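Local coordinates for MAU2 chromatid cohesion factor homolog (Saccharomyces cerevisiae, PDB 4XDN), which pairs with SCC2 in the complex required to associate cohesin with chromosomes, and so takes part in sister chromatid cohesion, at residues Q68-L73 with T88-E93; Q58-M63 with I96-N101; L107-L112 with M130-L135; N48-E53 with V367-L372. All blocks are in the same frame, centred on the assembly; numbering follows the deposited sequence.

All four contacts are buried, yet each lies about 27 to 38 Å from the centre of the chain (centre to centre), among the N-terminal helices. Contacts 1 and 2 join the same two helices, 53-76 and 81-98, at points about 12 Å apart between centres, whereas contact 3 joins the following pair, 102-119 and 126-144. Contacts 1 and 3 pack largely apolar side chains between antiparallel helices. Contact 2 is polar, built on a carboxylate at the end of helix 81-98, and contact 4 lays a loop by van der Waals contact on the capped start of helix 369-398. Hydrogen bonds join contacts 2 and 4, as from Glu-98 OE2 to Ser-368 OG (2.6 Å).

Contact 1: residues Q68-L73 with T88-E93; sequences QMFQLL and TFEMVE
Phe-70 and Met-91 each lose 84 Å² to the opposite segment, and their CA atoms, 6.0 Å apart, mark the closest backbone approach. The two side chains pass one another head to tail, with Phe-70 CB 3.7 Å from Met-91 CB. The backbone N of Met-91 stands 4.0 Å above one face of the Phe-70 ring, over its margin rather than its middle. Extended from a CG that lies anti to the backbone N (chi1 169°), the Met-91 chain carries SD across the Gln-71 chain, 3.6 Å from Gln-71 CG. At the far end of the ring, Phe-70 CZ lies 3.7 Å from Glu-90 CB; the Glu-90 carboxylate is held beyond by Tyr-33, Arg-40 and Lys-86. The two axes run nearly antiparallel, at 149° and 9.6 Å. Helix 29-45 packs on Phe-70 through Ala-36, while helix 102-119 reaches Met-91 through Tyr-108, placing this interface between the preceding and following helices of the array.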
loop_
_atom_site.group_PDB
_atom_site.type_symbol
_atom_site.label_atom_id
_atom_site.label_comp_id
_atom_site.label_asym_id
_atom_site.label_seq_id
_atom_site.Cartn_x
_atom_site.Cartn_y
_atom_site.Cartn_z
ATOM N N GLN A 68 -9.524 20.637 -29.832
ATOM C CA GLN A 68 -9.769 21.837 -30.620
ATOM C C GLN A 68 -11.065 21.712 -31.418
ATOM O O GLN A 68 -11.778 22.696 -31.611
ATOM C CB GLN A 68 -8.594 22.110 -31.560
ATOM C CG GLN A 68 -7.257 22.305 -30.835
ATOM C CD GLN A 68 -6.666 23.701 -30.971
ATOM O OE1 GLN A 68 -7.205 24.566 -31.660
ATOM N NE2 GLN A 68 -5.537 23.920 -30.308
ATOM N N MET A 69 -11.368 20.500 -31.871
ATOM C CA MET A 69 -12.607 20.250 -32.600
ATOM C C MET A 69 -13.809 20.375 -31.664
ATOM O O MET A 69 -14.854 20.907 -32.049
ATOM C CB MET A 69 -12.573 18.867 -33.256
ATOM C CG MET A 69 -11.525 18.734 -34.369
ATOM S SD MET A 69 -11.949 19.586 -35.895
ATOM C CE MET A 69 -12.800 18.285 -36.777
ATOM N N PHE A 70 -13.656 19.893 -30.432
ATOM C CA PHE A 70 -14.689 20.069 -29.415
ATOM C C PHE A 70 -14.908 21.550 -29.117
ATOM O O PHE A 70 -16.045 22.017 -29.037
ATOM C CB PHE A 70 -14.319 19.340 -28.119
ATOM C CG PHE A 70 -14.595 17.859 -28.141
ATOM C CD1 PHE A 70 -15.810 17.365 -28.592
ATOM C CD2 PHE A 70 -13.636 16.961 -27.694
ATOM C CE1 PHE A 70 -16.060 16.004 -28.603
ATOM C CE2 PHE A 70 -13.879 15.598 -27.706
ATOM C CZ PHE A 70 -15.092 15.119 -28.161
ATOM N N GLN A 71 -13.810 22.280 -28.940
ATOM C CA GLN A 71 -13.874 23.710 -28.663
ATOM C C GLN A 71 -14.550 24.438 -29.815
ATOM O O GLN A 71 -15.258 25.428 -29.618
ATOM C CB GLN A 71 -12.475 24.274 -28.421
ATOM C CG GLN A 71 -11.881 23.849 -27.094
ATOM C CD GLN A 71 -10.465 24.350 -26.880
ATOM O OE1 GLN A 71 -9.676 24.450 -27.819
ATOM N NE2 GLN A 71 -10.137 24.667 -25.633
ATOM N N LEU A 72 -14.326 23.926 -31.018
ATOM C CA LEU A 72 -14.929 24.476 -32.220
ATOM C C LEU A 72 -16.451 24.447 -32.113
ATOM O O LEU A 72 -17.125 25.413 -32.465
ATOM C CB LEU A 72 -14.463 23.683 -33.442
ATOM C CG LEU A 72 -14.215 24.406 -34.766
ATOM C CD1 LEU A 72 -13.305 25.618 -34.612
ATOM C CD2 LEU A 72 -13.605 23.411 -35.738
ATOM N N LEU A 73 -16.984 23.337 -31.609
ATOM C CA LEU A 73 -18.422 23.182 -31.444
ATOM C C LEU A 73 -18.978 24.181 -30.437
ATOM O O LEU A 73 -20.014 24.798 -30.674
ATOM C CB LEU A 73 -18.761 21.755 -31.000
ATOM C CG LEU A 73 -18.549 20.653 -32.040
ATOM C CD1 LEU A 73 -18.732 19.277 -31.414
ATOM C CD2 LEU A 73 -19.500 20.832 -33.217
ATOM N N THR A 88 -19.097 19.096 -23.767
ATOM C CA THR A 88 -18.258 19.644 -22.710
ATOM C C THR A 88 -17.638 18.531 -21.873
ATOM O O THR A 88 -16.454 18.584 -21.548
ATOM C CB THR A 88 -19.059 20.588 -21.796
ATOM O OG1 THR A 88 -19.569 21.676 -22.573
ATOM C CG2 THR A 88 -18.184 21.143 -20.675
ATOM N N PHE A 89 -18.440 17.525 -21.535
ATOM C CA PHE A 89 -17.965 16.403 -20.730
ATOM C C PHE A 89 -16.861 15.622 -21.445
ATOM O O PHE A 89 -15.830 15.315 -20.845
ATOM C CB PHE A 89 -19.125 15.464 -20.379
ATOM C CG PHE A 89 -20.113 16.042 -19.389
ATOM C CD1 PHE A 89 -19.739 17.032 -18.491
ATOM C CD2 PHE A 89 -21.419 15.579 -19.354
ATOM C CE1 PHE A 89 -20.650 17.551 -17.586
ATOM C CE2 PHE A 89 -22.331 16.096 -18.451
ATOM C CZ PHE A 89 -21.945 17.081 -17.567
ATOM N N GLU A 90 -17.071 15.303 -22.721
ATOM C CA GLU A 90 -16.070 14.572 -23.492
ATOM C C GLU A 90 -14.788 15.385 -23.615
ATOM O O GLU A 90 -13.687 14.855 -23.452
ATOM C CB GLU A 90 -16.599 14.225 -24.882
ATOM C CG GLU A 90 -17.658 13.144 -24.892
ATOM C CD GLU A 90 -18.144 12.830 -26.290
ATOM O OE1 GLU A 90 -17.327 12.382 -27.120
ATOM O OE2 GLU A 90 -19.344 13.038 -26.563
ATOM N N MET A 91 -14.939 16.673 -23.902
ATOM C CA MET A 91 -13.795 17.567 -24.015
ATOM C C MET A 91 -13.030 17.676 -22.701
ATOM O O MET A 91 -11.813 17.502 -22.668
ATOM C CB MET A 91 -14.250 18.956 -24.456
ATOM C CG MET A 91 -13.163 20.014 -24.352
ATOM S SD MET A 91 -13.699 21.648 -24.862
ATOM C CE MET A 91 -12.339 22.601 -24.204
ATOM N N VAL A 92 -13.751 17.987 -21.627
ATOM C CA VAL A 92 -13.143 18.188 -20.319
ATOM C C VAL A 92 -12.489 16.902 -19.831
ATOM O O VAL A 92 -11.479 16.939 -19.132
ATOM C CB VAL A 92 -14.187 18.678 -19.288
ATOM C CG1 VAL A 92 -13.680 18.510 -17.859
ATOM C CG2 VAL A 92 -14.537 20.130 -19.552
ATOM N N GLU A 93 -13.072 15.768 -20.201
ATOM C CA GLU A 93 -12.502 14.468 -19.870
ATOM C C GLU A 93 -11.061 14.392 -20.373
ATOM O O GLU A 93 -10.188 13.831 -19.709
ATOM C CB GLU A 93 -13.342 13.344 -20.482
ATOM C CG GLU A 93 -12.953 11.945 -20.034
ATOM C CD GLU A 93 -13.530 11.574 -18.682
ATOM O OE1 GLU A 93 -13.393 10.396 -18.291
ATOM O OE2 GLU A 93 -14.121 12.449 -18.009
#

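Contact 2: residues Q58-M63 with I96-N101; sequences QYYGLM and IQETYN
The C-terminal end of helix 81-98 sets a buried carboxylate, that of Glu-98, against Tyr-59, Tyr-60 and Met-63 on helix 53-76. Glu-98 is the last helical residue. An ST turn follows directly, in which Thr-99 OG1 accepts from Asn-101 N at 3.3 Å. Across the contact there is one hydrogen bond, from Tyr-59 OH to Glu-98 OE1 (3.0 Å). The hydroxyl meets the oxygen from above the carboxylate plane, 38° out of it. Tyr-59 and Glu-98 cross at about a right angle, and OE1 lies near the plane of the tyrosine ring, at its edge. The same oxygen also sits at the edge of the Tyr-60 ring, 3.6 Å from CE1. Bent at chi2 (-61°), the Glu-98 chain turns its second oxygen toward Met-63, whose CE is 3.7 Å from OE2. Within helix 53-76, the two tyrosines meet face to edge: Tyr-59 CD2 stands 3.6 Å above one face of the Tyr-60 ring. Tyr-59 OH also accepts from Met-369 N, and Ser-368 OG bonds Glu-98 OE2. Both carboxylate oxygens are thus satisfied although buried, and a phenol that donates to one of them while accepting a backbone N-H is consistent with a carboxylate that stays ionised.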
loop_
_atom_site.group_PDB
_atom_site.type_symbol
_atom_site.label_atom_id
_atom_site.label_comp_id
_atom_site.label_asym_id
_atom_site.label_seq_id
_atom_site.Cartn_x
_atom_site.Cartn_y
_atom_site.Cartn_z
ATOM N N GLN A 58 2.770 12.562 -31.758
ATOM C CA GLN A 58 1.634 12.132 -32.563
ATOM C C GLN A 58 0.422 11.841 -31.689
ATOM O O GLN A 58 -0.702 12.206 -32.036
ATOM C CB GLN A 58 1.993 10.891 -33.381
ATOM C CG GLN A 58 3.128 11.108 -34.363
ATOM C CD GLN A 58 2.810 10.574 -35.741
ATOM O OE1 GLN A 58 1.833 10.985 -36.370
ATOM N NE2 GLN A 58 3.631 9.646 -36.219
ATOM N N TYR A 59 0.653 11.180 -30.559
ATOM C CA TYR A 59 -0.426 10.857 -29.636
ATOM C C TYR A 59 -1.116 12.123 -29.148
ATOM O O TYR A 59 -2.339 12.223 -29.174
ATOM C CB TYR A 59 0.098 10.061 -28.441
ATOM C CG TYR A 59 -0.931 9.875 -27.347
ATOM C CD1 TYR A 59 -1.841 8.828 -27.392
ATOM C CD2 TYR A 59 -0.994 10.750 -26.270
ATOM C CE1 TYR A 59 -2.784 8.656 -26.396
ATOM C CE2 TYR A 59 -1.934 10.587 -25.269
ATOM C CZ TYR A 59 -2.825 9.538 -25.337
ATOM O OH TYR A 59 -3.764 9.373 -24.341
ATOM N N TYR A 60 -0.323 13.089 -28.703
ATOM C CA TYR A 60 -0.869 14.333 -28.186
ATOM C C TYR A 60 -1.290 15.260 -29.324
ATOM O O TYR A 60 -2.106 16.159 -29.128
ATOM C CB TYR A 60 0.149 15.018 -27.271
ATOM C CG TYR A 60 0.167 14.469 -25.859
ATOM C CD1 TYR A 60 -1.015 14.189 -25.188
ATOM C CD2 TYR A 60 1.365 14.229 -25.199
ATOM C CE1 TYR A 60 -1.011 13.687 -23.906
ATOM C CE2 TYR A 60 1.380 13.725 -23.910
ATOM C CZ TYR A 60 0.185 13.457 -23.270
ATOM O OH TYR A 60 0.177 12.960 -21.988
ATOM N N GLY A 61 -0.739 15.035 -30.511
ATOM C CA GLY A 61 -1.185 15.743 -31.694
ATOM C C GLY A 61 -2.641 15.413 -31.966
ATOM O O GLY A 61 -3.440 16.288 -32.304
ATOM N N LEU A 62 -2.985 14.140 -31.802
ATOM C CA LEU A 62 -4.358 13.685 -31.986
ATOM C C LEU A 62 -5.275 14.256 -30.909
ATOM O O LEU A 62 -6.374 14.723 -31.208
ATOM C CB LEU A 62 -4.419 12.158 -31.972
ATOM C CG LEU A 62 -3.743 11.460 -33.156
ATOM C CD1 LEU A 62 -3.530 9.989 -32.854
ATOM C CD2 LEU A 62 -4.570 11.633 -34.423
ATOM N N MET A 63 -4.823 14.215 -29.657
ATOM C CA MET A 63 -5.617 14.729 -28.546
ATOM C C MET A 63 -5.837 16.228 -28.683
ATOM O O MET A 63 -6.911 16.740 -28.368
ATOM C CB MET A 63 -4.938 14.424 -27.210
ATOM C CG MET A 63 -4.962 12.957 -26.819
ATOM S SD MET A 63 -6.632 12.281 -26.746
ATOM C CE MET A 63 -6.302 10.663 -26.046
ATOM N N ILE A 96 -8.678 16.811 -18.428
ATOM C CA ILE A 96 -8.365 16.248 -17.124
ATOM C C ILE A 96 -7.339 15.119 -17.227
ATOM O O ILE A 96 -6.446 15.006 -16.385
ATOM C CB ILE A 96 -9.653 15.734 -16.438
ATOM C CG1 ILE A 96 -10.555 16.919 -16.084
ATOM C CG2 ILE A 96 -9.330 14.941 -15.178
ATOM C CD1 ILE A 96 -11.937 16.533 -15.594
ATOM N N GLN A 97 -7.460 14.293 -18.261
ATOM C CA GLN A 97 -6.635 13.094 -18.382
ATOM C C GLN A 97 -5.368 13.291 -19.214
ATOM O O GLN A 97 -4.415 12.525 -19.077
ATOM C CB GLN A 97 -7.457 11.954 -18.984
ATOM C CG GLN A 97 -8.585 11.463 -18.089
ATOM C CD GLN A 97 -9.286 10.244 -18.657
ATOM O OE1 GLN A 97 -8.905 9.728 -19.709
ATOM N NE2 GLN A 97 -10.317 9.776 -17.963
ATOM N N GLU A 98 -5.353 14.314 -20.066
ATOM C CA GLU A 98 -4.263 14.490 -21.028
ATOM C C GLU A 98 -3.415 15.737 -20.771
ATOM O O GLU A 98 -2.287 15.821 -21.255
ATOM C CB GLU A 98 -4.829 14.542 -22.452
ATOM C CG GLU A 98 -5.805 13.413 -22.778
ATOM C CD GLU A 98 -5.172 12.033 -22.667
ATOM O OE1 GLU A 98 -3.939 11.921 -22.833
ATOM O OE2 GLU A 98 -5.912 11.060 -22.413
ATOM N N THR A 99 -3.950 16.686 -20.003
ATOM C CA THR A 99 -3.310 17.992 -19.823
ATOM C C THR A 99 -3.176 18.402 -18.358
ATOM O O THR A 99 -3.617 17.688 -17.457
ATOM C CB THR A 99 -4.104 19.103 -20.550
ATOM O OG1 THR A 99 -5.348 19.331 -19.877
ATOM C CG2 THR A 99 -4.381 18.721 -21.998
ATOM N N TYR A 100 -2.565 19.566 -18.140
ATOM C CA TYR A 100 -2.495 20.186 -16.818
ATOM C C TYR A 100 -3.418 21.403 -16.737
ATOM O O TYR A 100 -3.371 22.166 -15.771
ATOM C CB TYR A 100 -1.060 20.611 -16.492
ATOM C CG TYR A 100 -0.091 19.466 -16.311
ATOM C CD1 TYR A 100 -0.255 18.547 -15.282
ATOM C CD2 TYR A 100 0.999 19.314 -17.156
ATOM C CE1 TYR A 100 0.630 17.503 -15.110
ATOM C CE2 TYR A 100 1.892 18.274 -16.989
ATOM C CZ TYR A 100 1.705 17.373 -15.964
ATOM O OH TYR A 100 2.592 16.335 -15.798
ATOM N N ASN A 101 -4.252 21.581 -17.755
ATOM C CA ASN A 101 -5.148 22.728 -17.819
ATOM C C ASN A 101 -6.406 22.501 -16.986
ATOM O O ASN A 101 -7.511 22.362 -17.516
ATOM C CB ASN A 101 -5.506 23.027 -19.274
ATOM C CG ASN A 101 -4.293 23.404 -20.097
ATOM O OD1 ASN A 101 -3.477 22.552 -20.443
ATOM N ND2 ASN A 101 -4.162 24.687 -20.409
#

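Contact 3: residues L107-L112 with M130-L135; sequences LYISSL and MRCEFL
Segments 107-112 and 130-135, parts of helices 102-119 and 126-144, run nearly antiparallel, with axes 9.6 Å apart at 153° and the closest CA pair, Ile-109 and Cys-132, separated by 5.8 Å. Such close antiparallel packing of successive helices is consistent with a TPR-like array, in which short helices stack side by side. Ile-109 and Cys-132 lose similar areas to the contact, 71 and 69 Å². The two branches of Ile-109 do separate work: CG2, anti to the backbone N, rests on the backbone at Cys-132, 3.4 Å from its O and 3.7 Å from its CB, while the CG1 branch carries CD1 to Leu-135 CD1 at 3.4 Å. That methyl pair is tighter than usual van der Waals contact, and the two side chains cross at about a right angle. One turn along, Leu-112 CD2 packs on Cys-132 SG at 3.7 Å. Val-92 and Phe-89 of helix 81-98 flank Ile-109 and Leu-112, so the preceding helix also borders this interface. Ser-111 folds its hydroxyl back on its own helix: OG donates to Leu-107 O at 2.9 Å, approaching from the face of the carbonyl plane opposite to that used by Ser-111 N.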
loop_
_atom_site.group_PDB
_atom_site.type_symbol
_atom_site.label_atom_id
_atom_site.label_comp_id
_atom_site.label_asym_id
_atom_site.label_seq_id
_atom_site.Cartn_x
_atom_site.Cartn_y
_atom_site.Cartn_z
ATOM N N LEU A 107 -13.479 25.975 -15.574
ATOM C CA LEU A 107 -14.271 27.067 -16.130
ATOM C C LEU A 107 -15.368 26.541 -17.044
ATOM O O LEU A 107 -16.487 27.054 -17.042
ATOM C CB LEU A 107 -13.382 28.048 -16.900
ATOM C CG LEU A 107 -12.555 29.042 -16.078
ATOM C CD1 LEU A 107 -11.681 29.880 -16.998
ATOM C CD2 LEU A 107 -13.442 29.945 -15.229
ATOM N N TYR A 108 -15.046 25.516 -17.826
ATOM C CA TYR A 108 -16.018 24.922 -18.732
ATOM C C TYR A 108 -17.157 24.260 -17.963
ATOM O O TYR A 108 -18.327 24.436 -18.304
ATOM C CB TYR A 108 -15.346 23.901 -19.650
ATOM C CG TYR A 108 -14.619 24.522 -20.823
ATOM C CD1 TYR A 108 -15.307 25.252 -21.784
ATOM C CD2 TYR A 108 -13.248 24.367 -20.977
ATOM C CE1 TYR A 108 -14.652 25.818 -22.858
ATOM C CE2 TYR A 108 -12.584 24.931 -22.046
ATOM C CZ TYR A 108 -13.290 25.653 -22.984
ATOM O OH TYR A 108 -12.629 26.210 -24.050
ATOM N N ILE A 109 -16.813 23.504 -16.926
ATOM C CA ILE A 109 -17.816 22.803 -16.134
ATOM C C ILE A 109 -18.661 23.792 -15.334
ATOM O O ILE A 109 -19.879 23.643 -15.249
ATOM C CB ILE A 109 -17.170 21.783 -15.176
ATOM C CG1 ILE A 109 -16.342 20.763 -15.962
ATOM C CG2 ILE A 109 -18.233 21.064 -14.346
ATOM C CD1 ILE A 109 -17.135 19.958 -16.985
ATOM N N SER A 110 -18.013 24.795 -14.751
ATOM C CA SER A 110 -18.723 25.823 -13.999
ATOM C C SER A 110 -19.707 26.561 -14.898
ATOM O O SER A 110 -20.846 26.817 -14.506
ATOM C CB SER A 110 -17.740 26.815 -13.377
ATOM O OG SER A 110 -16.935 26.180 -12.402
ATOM N N SER A 111 -19.259 26.896 -16.103
ATOM C CA SER A 111 -20.115 27.547 -17.088
ATOM C C SER A 111 -21.284 26.647 -17.454
ATOM O O SER A 111 -22.428 27.093 -17.502
ATOM C CB SER A 111 -19.321 27.906 -18.344
ATOM O OG SER A 111 -18.388 28.938 -18.081
ATOM N N LEU A 112 -20.989 25.377 -17.712
ATOM C CA LEU A 112 -22.022 24.411 -18.065
ATOM C C LEU A 112 -23.054 24.291 -16.950
ATOM O O LEU A 112 -24.257 24.296 -17.205
ATOM C CB LEU A 112 -21.401 23.045 -18.355
ATOM C CG LEU A 112 -22.369 21.938 -18.779
ATOM C CD1 LEU A 112 -23.047 22.283 -20.099
ATOM C CD2 LEU A 112 -21.638 20.613 -18.884
ATOM N N MET A 130 -25.354 16.830 -11.716
ATOM C CA MET A 130 -24.640 16.020 -10.740
ATOM C C MET A 130 -23.282 15.591 -11.273
ATOM O O MET A 130 -22.335 15.429 -10.499
ATOM C CB MET A 130 -25.461 14.790 -10.351
ATOM C CG MET A 130 -26.764 15.115 -9.640
ATOM S SD MET A 130 -26.594 16.434 -8.422
ATOM C CE MET A 130 -26.394 15.492 -6.948
ATOM N N ARG A 131 -23.180 15.416 -12.588
ATOM C CA ARG A 131 -21.905 15.052 -13.185
ATOM C C ARG A 131 -20.966 16.254 -13.165
ATOM O O ARG A 131 -19.758 16.101 -12.979
ATOM C CB ARG A 131 -22.082 14.533 -14.613
ATOM C CG ARG A 131 -20.806 13.918 -15.168
ATOM C CD ARG A 131 -21.048 13.024 -16.370
ATOM N NE ARG A 131 -19.918 12.117 -16.566
ATOM C CZ ARG A 131 -18.742 12.486 -17.066
ATOM N NH1 ARG A 131 -18.537 13.746 -17.432
ATOM N NH2 ARG A 131 -17.767 11.596 -17.200
ATOM N N CYS A 132 -21.525 17.448 -13.351
ATOM C CA CYS A 132 -20.748 18.676 -13.216
ATOM C C CYS A 132 -20.138 18.748 -11.819
ATOM O O CYS A 132 -18.971 19.095 -11.661
ATOM C CB CYS A 132 -21.611 19.917 -13.477
ATOM S SG CYS A 132 -22.054 20.213 -15.211
ATOM N N GLU A 133 -20.932 18.402 -10.810
ATOM C CA GLU A 133 -20.475 18.445 -9.425
ATOM C C GLU A 133 -19.418 17.375 -9.161
ATOM O O GLU A 133 -18.473 17.596 -8.407
ATOM C CB GLU A 133 -21.652 18.262 -8.463
ATOM C CG GLU A 133 -22.663 19.408 -8.474
ATOM C CD GLU A 133 -22.081 20.724 -7.985
ATOM O OE1 GLU A 133 -21.089 20.706 -7.230
ATOM O OE2 GLU A 133 -22.621 21.783 -8.361
ATOM N N PHE A 134 -19.583 16.216 -9.787
ATOM C CA PHE A 134 -18.630 15.129 -9.631
ATOM C C PHE A 134 -17.281 15.523 -10.227
ATOM O O PHE A 134 -16.238 15.301 -9.621
ATOM C CB PHE A 134 -19.157 13.854 -10.290
ATOM C CG PHE A 134 -18.446 12.609 -9.846
ATOM C CD1 PHE A 134 -18.799 11.980 -8.662
ATOM C CD2 PHE A 134 -17.429 12.063 -10.612
ATOM C CE1 PHE A 134 -18.148 10.834 -8.249
ATOM C CE2 PHE A 134 -16.771 10.915 -10.203
ATOM C CZ PHE A 134 -17.133 10.299 -9.020
ATOM N N LEU A 135 -17.307 16.121 -11.412
ATOM C CA LEU A 135 -16.083 16.609 -12.028
ATOM C C LEU A 135 -15.441 17.696 -11.171
ATOM O O LEU A 135 -14.226 17.725 -11.001
ATOM C CB LEU A 135 -16.365 17.147 -13.434
ATOM C CG LEU A 135 -16.774 16.110 -14.482
ATOM C CD1 LEU A 135 -17.215 16.795 -15.768
ATOM C CD2 LEU A 135 -15.640 15.146 -14.753
#

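Contact 4: residues N48-E53 with V367-L372; sequences NKIGSE and VSMNEL
Ile-50 and Met-369 form the apolar part of the contact, with CD1 of Ile-50 lying 4.0 Å from SD of Met-369. The side chains cross at about a right angle, and a bend at chi3 (70°) turns the methionine methyl aside, leaving CG and SD to meet the isoleucine. A second van der Waals touch joins Asn-48 CB to Leu-372 CD1 at 3.8 Å. With chi1 70° the asparagine CG sits between the backbone N and the carbonyl carbon, and the amide leads away to donate from ND2 to Ile-362 O. The segment 48-53 is the loop between helices 29-45 and 53-76, and it packs on the first turn of the long helix 369-398, 314 residues on. Polar bonds within segment 367-372 cap the start of this helix. Ser-368 is the N-cap: its OG accepts from Asn-370 N at 3.1 Å. Asn-370 ND2 donates to the same oxygen at 3.3 Å, the serine lying 24° out of the amide plane; Glu-98 OE2 also bonds that oxygen, and Tyr-60 OH bonds ND2. From the chain of another protein, a polar side chain hydrogen-bonds Ile-50 N, and an aromatic one packs on the Ile-50 side chain.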
loop_
_atom_site.group_PDB
_atom_site.type_symbol
_atom_site.label_atom_id
_atom_site.label_comp_id
_atom_site.label_asym_id
_atom_site.label_seq_id
_atom_site.Cartn_x
_atom_site.Cartn_y
_atom_site.Cartn_z
ATOM N N ASN A 48 -0.742 2.348 -26.337
ATOM C CA ASN A 48 0.224 1.378 -25.827
ATOM C C ASN A 48 1.426 1.203 -26.751
ATOM O O ASN A 48 2.208 0.269 -26.578
ATOM C CB ASN A 48 -0.449 0.019 -25.615
ATOM C CG ASN A 48 -0.819 -0.658 -26.920
ATOM O OD1 ASN A 48 -1.236 -0.005 -27.875
ATOM N ND2 ASN A 48 -0.668 -1.977 -26.966
ATOM N N LYS A 49 1.574 2.104 -27.720
ATOM C CA LYS A 49 2.619 1.984 -28.738
ATOM C C LYS A 49 3.560 3.189 -28.769
ATOM O O LYS A 49 4.274 3.393 -29.749
ATOM C CB LYS A 49 1.988 1.803 -30.123
ATOM C CG LYS A 49 1.006 0.646 -30.214
ATOM C CD LYS A 49 0.618 0.346 -31.656
ATOM C CE LYS A 49 1.733 -0.373 -32.416
ATOM N NZ LYS A 49 2.023 -1.724 -31.856
ATOM N N ILE A 50 3.565 3.984 -27.705
ATOM C CA ILE A 50 4.451 5.142 -27.635
ATOM C C ILE A 50 5.805 4.709 -27.089
ATOM O O ILE A 50 5.940 4.413 -25.900
ATOM C CB ILE A 50 3.859 6.273 -26.762
ATOM C CG1 ILE A 50 2.585 6.831 -27.400
ATOM C CG2 ILE A 50 4.856 7.412 -26.594
ATOM C CD1 ILE A 50 1.333 6.084 -27.036
ATOM N N GLY A 51 6.801 4.672 -27.971
ATOM C CA GLY A 51 8.142 4.242 -27.614
ATOM C C GLY A 51 9.199 5.299 -27.873
ATOM O O GLY A 51 10.390 5.045 -27.694
ATOM N N SER A 52 8.770 6.485 -28.289
ATOM C CA SER A 52 9.700 7.573 -28.574
ATOM C C SER A 52 9.010 8.930 -28.493
ATOM O O SER A 52 7.792 9.011 -28.317
ATOM C CB SER A 52 10.323 7.389 -29.960
ATOM O OG SER A 52 9.335 7.467 -30.973
ATOM N N GLU A 53 9.799 9.993 -28.622
ATOM C CA GLU A 53 9.267 11.350 -28.599
ATOM C C GLU A 53 8.321 11.572 -29.771
ATOM O O GLU A 53 7.285 12.218 -29.630
ATOM C CB GLU A 53 10.401 12.376 -28.640
ATOM C CG GLU A 53 9.933 13.824 -28.545
ATOM C CD GLU A 53 9.300 14.150 -27.205
ATOM O OE1 GLU A 53 9.477 13.362 -26.251
ATOM O OE2 GLU A 53 8.626 15.195 -27.105
ATOM N N VAL A 367 -8.202 3.646 -23.348
ATOM C CA VAL A 367 -7.873 4.467 -22.194
ATOM C C VAL A 367 -6.680 5.350 -22.508
ATOM O O VAL A 367 -5.900 5.059 -23.416
ATOM C CB VAL A 367 -7.562 3.604 -20.962
ATOM C CG1 VAL A 367 -8.815 2.891 -20.493
ATOM C CG2 VAL A 367 -6.452 2.600 -21.275
ATOM N N SER A 368 -6.547 6.430 -21.751
ATOM C CA SER A 368 -5.449 7.362 -21.941
ATOM C C SER A 368 -4.106 6.656 -21.845
ATOM O O SER A 368 -3.946 5.695 -21.087
ATOM C CB SER A 368 -5.520 8.482 -20.903
ATOM O OG SER A 368 -4.469 9.410 -21.086
ATOM N N MET A 369 -3.146 7.125 -22.634
ATOM C CA MET A 369 -1.768 6.690 -22.488
ATOM C C MET A 369 -1.337 6.877 -21.037
ATOM O O MET A 369 -0.586 6.074 -20.489
ATOM C CB MET A 369 -0.857 7.481 -23.427
ATOM C CG MET A 369 0.638 7.211 -23.257
ATOM S SD MET A 369 1.641 8.547 -23.926
ATOM C CE MET A 369 1.300 9.849 -22.740
ATOM N N ASN A 370 -1.829 7.946 -20.419
ATOM C CA ASN A 370 -1.450 8.283 -19.055
ATOM C C ASN A 370 -2.023 7.305 -18.029
ATOM O O ASN A 370 -1.464 7.138 -16.948
ATOM C CB ASN A 370 -1.890 9.710 -18.734
ATOM C CG ASN A 370 -1.179 10.740 -19.596
ATOM O OD1 ASN A 370 0.030 10.940 -19.473
ATOM N ND2 ASN A 370 -1.930 11.403 -20.470
ATOM N N GLU A 371 -3.133 6.657 -18.369
ATOM C CA GLU A 371 -3.662 5.585 -17.537
ATOM C C GLU A 371 -2.730 4.380 -17.609
ATOM O O GLU A 371 -2.409 3.772 -16.589
ATOM C CB GLU A 371 -5.078 5.194 -17.971
ATOM C CG GLU A 371 -5.629 3.944 -17.284
ATOM C CD GLU A 371 -5.631 4.046 -15.766
ATOM O OE1 GLU A 371 -5.749 5.173 -15.237
ATOM O OE2 GLU A 371 -5.514 2.994 -15.099
ATOM N N LEU A 372 -2.293 4.040 -18.817
ATOM C CA LEU A 372 -1.353 2.944 -18.995
ATOM C C LEU A 372 -0.033 3.279 -18.311
ATOM O O LEU A 372 0.635 2.400 -17.770
ATOM C CB LEU A 372 -1.121 2.657 -20.478
ATOM C CG LEU A 372 -2.358 2.362 -21.332
ATOM C CD1 LEU A 372 -1.935 1.975 -22.744
ATOM C CD2 LEU A 372 -3.229 1.275 -20.718
#